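Local coordinates for protein Per a 4 allergen (Periplaneta americana, PDB 3EBW) that is a major cockroach allergen of the lipocalin family, recognised by IgE antibodies, and probably carries small hydrophobic molecules in its barrel, at residues Phe96-Asp101 against Ile107-Leu112; Gln103-Val108 against Asn139-Pro144. All blocks are in the same frame, centred on the assembly; numbering follows the deposited sequence.

Contact 1: Phe96-Asp101 against Ile107-Leu112; sequences FMVGTD and IVAGCL. Unlike the reference sequence in segment 96-101: Val98 (reference Ile).
Phe96 and Ala109 face each other at one end of an antiparallel pairing, Gly99 and Ile107 at the other, and each couple is joined by two backbone hydrogen bonds. Phe96 N gives a bond of 2.8 Å to Ala109 O, and Ala109 N returns one of 3.0 Å to Phe96 O, more bent at its hydrogen (138°). At the second couple Ile107 N reaches Gly99 O at 2.7 Å, while Gly99 N approaches Ile107 O at 3.1 Å. The segment axes run at 162° to one another with a closest approach of 4.7 Å.

Apolar side chains meet on both faces of the sheet. Val98 lies across Ile107, and both of its methyls meet Ile107 CD1, with Val98 CG2 3.7 Å from that atom. CG1, anti to the backbone N (chi1 176°), also lies over Ile107 CG1, whereas CG2 also reaches Ala109 CB at 3.9 Å, so this one branch bridges two residues of the opposite strand. On the face of Ala109 and Ile107, too, the Phe96 ring turns its edge to Ala109 O, which lies near the ring plane. On the other face, the selenium of Met97, a selenomethionine, stands 3.7 Å from Val108 CG2. Bends at both chi2 and chi3 fold the chain of Met97 back to that methyl. Phe81 touches both residues, and a bound polyether, probably from the crystallisation liquor, lies beside Val108, consistent with this face lining the interior of the barrel.

Val98 and Gly99 are both set opposite the single residue Ile107, which defines a classic beta bulge. It interrupts the hairpin formed by strands 93-100 and 106-112, two neighbouring strands of the antiparallel lipocalin barrel.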
ATOM      1  N   PHE A  96       3.049  -8.737  17.587  1.00 27.38           N
ATOM      2  CA  PHE A  96       4.184  -8.189  18.337  1.00 25.56           C
ATOM      3  C   PHE A  96       3.941  -6.756  18.748  1.00 24.97           C
ATOM      4  O   PHE A  96       3.572  -5.954  17.939  1.00 24.99           O
ATOM      5  CB  PHE A  96       5.446  -8.256  17.487  1.00 42.83           C
ATOM      6  CG  PHE A  96       5.845  -9.644  17.146  1.00 42.49           C
ATOM      7  CD1 PHE A  96       6.920 -10.248  17.784  1.00 41.98           C
ATOM      8  CD2 PHE A  96       5.091 -10.393  16.248  1.00 43.47           C
ATOM      9  CE1 PHE A  96       7.226 -11.583  17.532  1.00 43.26           C
ATOM     10  CE2 PHE A  96       5.390 -11.723  15.993  1.00 40.79           C
ATOM     11  CZ  PHE A  96       6.458 -12.319  16.635  1.00 43.14           C
HETATM   12  N   MSE A  97       4.154  -6.429  20.013  1.00 45.79           N
HETATM   13  CA  MSE A  97       3.956  -5.074  20.470  1.00 48.32           C
HETATM   14  C   MSE A  97       5.265  -4.364  20.241  1.00 50.62           C
HETATM   15  O   MSE A  97       6.138  -4.418  21.083  1.00 52.36           O
HETATM   16  CB  MSE A  97       3.641  -5.069  21.947  1.00 56.46           C
HETATM   17  CG  MSE A  97       3.493  -3.697  22.503  1.00 60.54           C
HETATM   18 SE   MSE A  97       2.109  -2.752  21.547  1.00 69.25          SE
HETATM   19  CE  MSE A  97       0.571  -3.259  22.623  1.00 64.98           C
ATOM     20  N   VAL A  98       5.417  -3.699  19.103  1.00 61.98           N
ATOM     21  CA  VAL A  98       6.659  -2.994  18.795  1.00 62.11           C
ATOM     22  C   VAL A  98       6.980  -1.805  19.704  1.00 64.37           C
ATOM     23  O   VAL A  98       8.152  -1.535  19.989  1.00 64.27           O
ATOM     24  CB  VAL A  98       6.637  -2.524  17.348  1.00 51.11           C
ATOM     25  CG1 VAL A  98       7.881  -1.700  17.026  1.00 49.35           C
ATOM     26  CG2 VAL A  98       6.524  -3.730  16.445  1.00 48.62           C
ATOM     27  N   GLY A  99       5.952  -1.095  20.160  1.00 55.05           N
ATOM     28  CA  GLY A  99       6.187   0.039  21.030  1.00 56.62           C
ATOM     29  C   GLY A  99       4.946   0.807  21.443  1.00 59.34           C
ATOM     30  O   GLY A  99       4.104   1.144  20.613  1.00 60.39           O
ATOM     31  N   THR A 100       4.822   1.100  22.731  1.00 55.16           N
ATOM     32  CA  THR A 100       3.672   1.854  23.200  1.00 56.34           C
ATOM     33  C   THR A 100       3.858   2.526  24.571  1.00 57.47           C
ATOM     34  O   THR A 100       4.702   2.127  25.367  1.00 58.28           O
ATOM     35  CB  THR A 100       2.439   0.968  23.267  1.00 59.24           C
ATOM     36  OG1 THR A 100       1.325   1.771  23.664  1.00 59.89           O
ATOM     37  CG2 THR A 100       2.634  -0.160  24.290  1.00 59.76           C
ATOM     38  N   ASP A 101       3.065   3.555  24.836  1.00 64.55           N
ATOM     39  CA  ASP A 101       3.131   4.240  26.111  1.00 66.02           C
ATOM     40  C   ASP A 101       1.763   4.098  26.765  1.00 65.30           C
ATOM     41  O   ASP A 101       1.431   4.802  27.716  1.00 65.72           O
ATOM     42  CB  ASP A 101       3.481   5.714  25.917  1.00 78.80           C
ATOM     43  CG  ASP A 101       2.331   6.527  25.354  1.00 81.27           C
ATOM     44  OD1 ASP A 101       2.505   7.755  25.232  1.00 82.68           O
ATOM     45  OD2 ASP A 101       1.263   5.962  25.038  1.00 81.44           O
ATOM     46  N   ILE A 107       2.430   1.271  18.548  1.00 43.97           N
ATOM     47  CA  ILE A 107       2.757   0.586  17.307  1.00 41.90           C
ATOM     48  C   ILE A 107       2.818  -0.953  17.480  1.00 41.64           C
ATOM     49  O   ILE A 107       3.688  -1.493  18.142  1.00 43.31           O
ATOM     50  CB  ILE A 107       4.049   1.247  16.582  1.00 35.57           C
ATOM     51  CG1 ILE A 107       5.119   0.219  16.316  1.00 33.28           C
ATOM     52  CG2 ILE A 107       4.602   2.457  17.360  1.00 32.84           C
ATOM     53  CD1 ILE A 107       4.779  -0.713  15.223  1.00 38.22           C
ATOM     54  N   VAL A 108       1.827  -1.629  16.893  1.00 41.43           N
ATOM     55  CA  VAL A 108       1.649  -3.080  16.909  1.00 38.39           C
ATOM     56  C   VAL A 108       1.986  -3.620  15.532  1.00 40.44           C
ATOM     57  O   VAL A 108       1.949  -2.867  14.574  1.00 42.06           O
ATOM     58  CB  VAL A 108       0.176  -3.452  17.213  1.00 33.46           C
ATOM     59  CG1 VAL A 108      -0.147  -4.855  16.713  1.00 32.68           C
ATOM     60  CG2 VAL A 108      -0.069  -3.414  18.680  1.00 32.53           C
ATOM     61  N   ALA A 109       2.286  -4.913  15.414  1.00 40.44           N
ATOM     62  CA  ALA A 109       2.635  -5.481  14.116  1.00 40.96           C
ATOM     63  C   ALA A 109       2.470  -6.994  14.054  1.00 42.56           C
ATOM     64  O   ALA A 109       2.723  -7.687  15.020  1.00 41.35           O
ATOM     65  CB  ALA A 109       4.065  -5.103  13.749  1.00 32.35           C
ATOM     66  N   GLY A 110       2.044  -7.495  12.898  1.00 43.68           N
ATOM     67  CA  GLY A 110       1.847  -8.917  12.727  1.00 45.08           C
ATOM     68  C   GLY A 110       1.967  -9.257  11.263  1.00 46.59           C
ATOM     69  O   GLY A 110       2.591  -8.534  10.498  1.00 46.12           O
ATOM     70  N   CYS A 111       1.362 -10.370  10.881  1.00 37.53           N
ATOM     71  CA  CYS A 111       1.386 -10.853   9.520  1.00 42.01           C
ATOM     72  C   CYS A 111      -0.061 -11.069   9.116  1.00 45.73           C
ATOM     73  O   CYS A 111      -0.948 -10.961   9.949  1.00 47.08           O
ATOM     74  CB  CYS A 111       2.162 -12.152   9.481  1.00 36.23           C
ATOM     75  SG  CYS A 111       3.883 -11.959  10.064  1.00 38.25           S
ATOM     76  N   LEU A 112      -0.332 -11.342   7.848  1.00 56.90           N
ATOM     77  CA  LEU A 112      -1.717 -11.539   7.464  1.00 62.43           C
ATOM     78  C   LEU A 112      -1.884 -12.811   6.669  1.00 65.56           C
ATOM     79  O   LEU A 112      -1.159 -13.048   5.709  1.00 65.90           O
ATOM     80  CB  LEU A 112      -2.239 -10.311   6.700  1.00 71.48           C
ATOM     81  CG  LEU A 112      -2.549  -9.087   7.592  1.00 73.93           C
ATOM     82  CD1 LEU A 112      -2.848  -7.890   6.724  1.00 73.66           C
ATOM     83  CD2 LEU A 112      -3.737  -9.366   8.535  1.00 73.14           C
TER

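Contact 2: Gln103-Val108 against Asn139-Pro144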
ATOM      1  N   GLN A 103      -0.929   5.210  26.254  1.00 94.92           N
ATOM      2  CA  GLN A 103      -1.863   6.330  26.276  1.00 97.91           C
ATOM      3  C   GLN A 103      -1.525   7.541  25.423  1.00 98.58           C
ATOM      4  O   GLN A 103      -1.547   8.662  25.907  1.00100.09           O
ATOM      5  CB  GLN A 103      -2.144   6.758  27.725  1.00119.44           C
ATOM      6  CG  GLN A 103      -3.468   6.172  28.248  1.00123.93           C
ATOM      7  CD  GLN A 103      -3.696   6.366  29.734  1.00125.45           C
ATOM      8  OE1 GLN A 103      -3.755   7.493  30.226  1.00126.01           O
ATOM      9  NE2 GLN A 103      -3.837   5.259  30.458  1.00125.76           N
ATOM     10  N   THR A 104      -1.238   7.306  24.144  1.00 83.44           N
ATOM     11  CA  THR A 104      -0.910   8.370  23.195  1.00 81.64           C
ATOM     12  C   THR A 104      -0.560   7.799  21.819  1.00 81.57           C
ATOM     13  O   THR A 104      -1.044   8.285  20.803  1.00 82.48           O
ATOM     14  CB  THR A 104       0.272   9.245  23.685  1.00 72.34           C
ATOM     15  OG1 THR A 104       0.049  10.587  23.263  1.00 75.16           O
ATOM     16  CG2 THR A 104       1.586   8.810  23.081  1.00 73.38           C
ATOM     17  N   TYR A 105       0.289   6.772  21.802  1.00 69.03           N
ATOM     18  CA  TYR A 105       0.706   6.108  20.575  1.00 65.61           C
ATOM     19  C   TYR A 105       0.812   4.610  20.863  1.00 62.28           C
ATOM     20  O   TYR A 105       0.970   4.209  22.008  1.00 61.99           O
ATOM     21  CB  TYR A 105       2.052   6.643  20.108  1.00 75.12           C
ATOM     22  CG  TYR A 105       3.230   6.123  20.884  1.00 79.23           C
ATOM     23  CD1 TYR A 105       3.514   6.595  22.162  1.00 80.81           C
ATOM     24  CD2 TYR A 105       4.073   5.163  20.333  1.00 80.75           C
ATOM     25  CE1 TYR A 105       4.611   6.127  22.874  1.00 83.79           C
ATOM     26  CE2 TYR A 105       5.171   4.684  21.032  1.00 83.67           C
ATOM     27  CZ  TYR A 105       5.439   5.168  22.306  1.00 85.06           C
ATOM     28  OH  TYR A 105       6.528   4.683  23.003  1.00 87.91           O
ATOM     29  N   SER A 106       0.732   3.785  19.828  1.00 49.11           N
ATOM     30  CA  SER A 106       0.790   2.349  20.004  1.00 44.15           C
ATOM     31  C   SER A 106       1.171   1.651  18.726  1.00 42.69           C
ATOM     32  O   SER A 106       0.302   1.432  17.889  1.00 44.83           O
ATOM     33  CB  SER A 106      -0.581   1.827  20.423  1.00 41.79           C
ATOM     34  OG  SER A 106      -0.772   0.494  19.963  1.00 36.00           O
ATOM     35  N   ILE A 107       2.430   1.271  18.548  1.00 43.97           N
ATOM     36  CA  ILE A 107       2.757   0.586  17.307  1.00 41.90           C
ATOM     37  C   ILE A 107       2.818  -0.953  17.480  1.00 41.64           C
ATOM     38  O   ILE A 107       3.688  -1.493  18.142  1.00 43.31           O
ATOM     39  CB  ILE A 107       4.049   1.247  16.582  1.00 35.57           C
ATOM     40  CG1 ILE A 107       5.119   0.219  16.316  1.00 33.28           C
ATOM     41  CG2 ILE A 107       4.602   2.457  17.360  1.00 32.84           C
ATOM     42  CD1 ILE A 107       4.779  -0.713  15.223  1.00 38.22           C
ATOM     43  N   VAL A 108       1.827  -1.629  16.893  1.00 41.43           N
ATOM     44  CA  VAL A 108       1.649  -3.080  16.909  1.00 38.39           C
ATOM     45  C   VAL A 108       1.986  -3.620  15.532  1.00 40.44           C
ATOM     46  O   VAL A 108       1.949  -2.867  14.574  1.00 42.06           O
ATOM     47  CB  VAL A 108       0.176  -3.452  17.213  1.00 33.46           C
ATOM     48  CG1 VAL A 108      -0.147  -4.855  16.713  1.00 32.68           C
ATOM     49  CG2 VAL A 108      -0.069  -3.414  18.680  1.00 32.53           C
ATOM     50  N   ASN A 139       8.278   7.734  15.088  1.00 71.28           N
ATOM     51  CA  ASN A 139       9.296   7.513  14.061  1.00 71.56           C
ATOM     52  C   ASN A 139      10.618   7.180  14.699  1.00 71.19           C
ATOM     53  O   ASN A 139      11.467   6.514  14.107  1.00 70.72           O
ATOM     54  CB  ASN A 139       9.442   8.740  13.177  1.00 84.39           C
ATOM     55  CG  ASN A 139       8.289   8.895  12.240  1.00 85.42           C
ATOM     56  OD1 ASN A 139       7.166   9.176  12.661  1.00 86.11           O
ATOM     57  ND2 ASN A 139       8.544   8.686  10.959  1.00 85.50           N
ATOM     58  N   GLU A 140      10.785   7.661  15.922  1.00100.95           N
ATOM     59  CA  GLU A 140      11.981   7.389  16.683  1.00 99.78           C
ATOM     60  C   GLU A 140      11.968   5.870  16.880  1.00 98.28           C
ATOM     61  O   GLU A 140      12.995   5.200  16.725  1.00 98.29           O
ATOM     62  CB  GLU A 140      11.885   8.113  18.018  1.00103.33           C
ATOM     63  CG  GLU A 140      13.139   8.105  18.841  1.00105.53           C
ATOM     64  CD  GLU A 140      12.895   8.686  20.216  1.00107.86           C
ATOM     65  OE1 GLU A 140      12.503   9.871  20.303  1.00106.80           O
ATOM     66  OE2 GLU A 140      13.084   7.951  21.208  1.00107.68           O
ATOM     67  N   VAL A 141      10.782   5.339  17.192  1.00 57.11           N
ATOM     68  CA  VAL A 141      10.588   3.909  17.411  1.00 52.51           C
ATOM     69  C   VAL A 141      10.575   3.099  16.113  1.00 52.67           C
ATOM     70  O   VAL A 141      11.217   2.040  16.023  1.00 52.66           O
ATOM     71  CB  VAL A 141       9.255   3.613  18.162  1.00 34.47           C
ATOM     72  CG1 VAL A 141       9.142   2.116  18.439  1.00 33.34           C
ATOM     73  CG2 VAL A 141       9.178   4.394  19.470  1.00 33.69           C
ATOM     74  N   LEU A 142       9.838   3.581  15.117  1.00 66.80           N
ATOM     75  CA  LEU A 142       9.744   2.875  13.845  1.00 66.55           C
ATOM     76  C   LEU A 142      11.099   2.805  13.136  1.00 66.45           C
ATOM     77  O   LEU A 142      11.428   1.818  12.462  1.00 65.61           O
ATOM     78  CB  LEU A 142       8.700   3.555  12.943  1.00 66.94           C
ATOM     79  CG  LEU A 142       7.292   2.934  12.880  1.00 66.65           C
ATOM     80  CD1 LEU A 142       7.314   1.668  12.056  1.00 65.37           C
ATOM     81  CD2 LEU A 142       6.797   2.615  14.280  1.00 67.28           C
ATOM     82  N   ALA A 143      11.890   3.852  13.331  1.00 66.89           N
ATOM     83  CA  ALA A 143      13.203   3.974  12.717  1.00 65.28           C
ATOM     84  C   ALA A 143      14.047   2.700  12.583  1.00 64.93           C
ATOM     85  O   ALA A 143      14.330   2.255  11.473  1.00 67.27           O
ATOM     86  CB  ALA A 143      13.986   5.043  13.445  1.00 54.61           C
ATOM     87  N   PRO A 144      14.450   2.090  13.708  1.00 40.97           N
ATOM     88  CA  PRO A 144      15.272   0.871  13.691  1.00 40.69           C
ATOM     89  C   PRO A 144      14.932  -0.202  12.662  1.00 41.52           C
ATOM     90  O   PRO A 144      15.784  -1.050  12.351  1.00 40.90           O
ATOM     91  CB  PRO A 144      15.133   0.350  15.115  1.00 51.74           C
ATOM     92  CG  PRO A 144      15.016   1.629  15.914  1.00 51.91           C
ATOM     93  CD  PRO A 144      14.043   2.430  15.086  1.00 51.73           C
TER
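Leu142 lays one methyl, CD2, over the side of Ile107 and touches every carbon of that side chain beyond CA. The nearest is Ile107 CG1, 3.6 Å from Leu142 CD2; Ile107 CG2 follows at 3.8 Å and CD1 at 4.0 Å from the same methyl. The two side chains approach at a slant. The CB of Leu142 is not aimed at the strand, but chi1 of -99° and chi2 of -74° bring CD2 back to it, whereas the CB of Ile107 points toward the helix. Tyr121 of strand 119-125 touches both residues and continues the apolar patch.

Alongside, the CB of Val141 and that of Tyr105 each point toward the opposite segment. Val141 CG2 approaches the ring of Tyr105 obliquely, 4.3 Å from Tyr105 CE2. Thr134 and Val138, earlier on the same helix, also touch Tyr105, so its ring spans about two turns of helix. Its hydroxyl makes a weak hydrogen bond to Lys137 NZ.

No hydrogen bond passes between 103-108 and 139-144, and the backbones stay well apart, with 8.1 Å between Ile107 CA and Leu142 CA. The helix end is held by its own bonding, as from Ala143 N to Asn139 O. Attachment of the helix to the sheet here therefore rests on dispersion and on burial of aliphatic and aromatic carbon.

Contacts 1 and 2 have centres about 9 Å apart and share strand 106-112, with Ile107 taking part in both: its backbone pairs with strand 93-100, and its side chain lies between Val98 of that strand and helix 132-142. Along the chain, 96-101 comes first, 103-108 leads from the turn into 107-112, and the helix follows after strand 119-125. Thr100 OG1 probably bonds to Tyr105 O at 3.0 Å, joining the two sites across the hairpin turn. Val98 and Ile107 stand on the sheet face that receives the helix, Met97 and Val108 on the other. This matches the lipocalin design, in which a helix packs on the outside of a barrel whose interior holds the ligand.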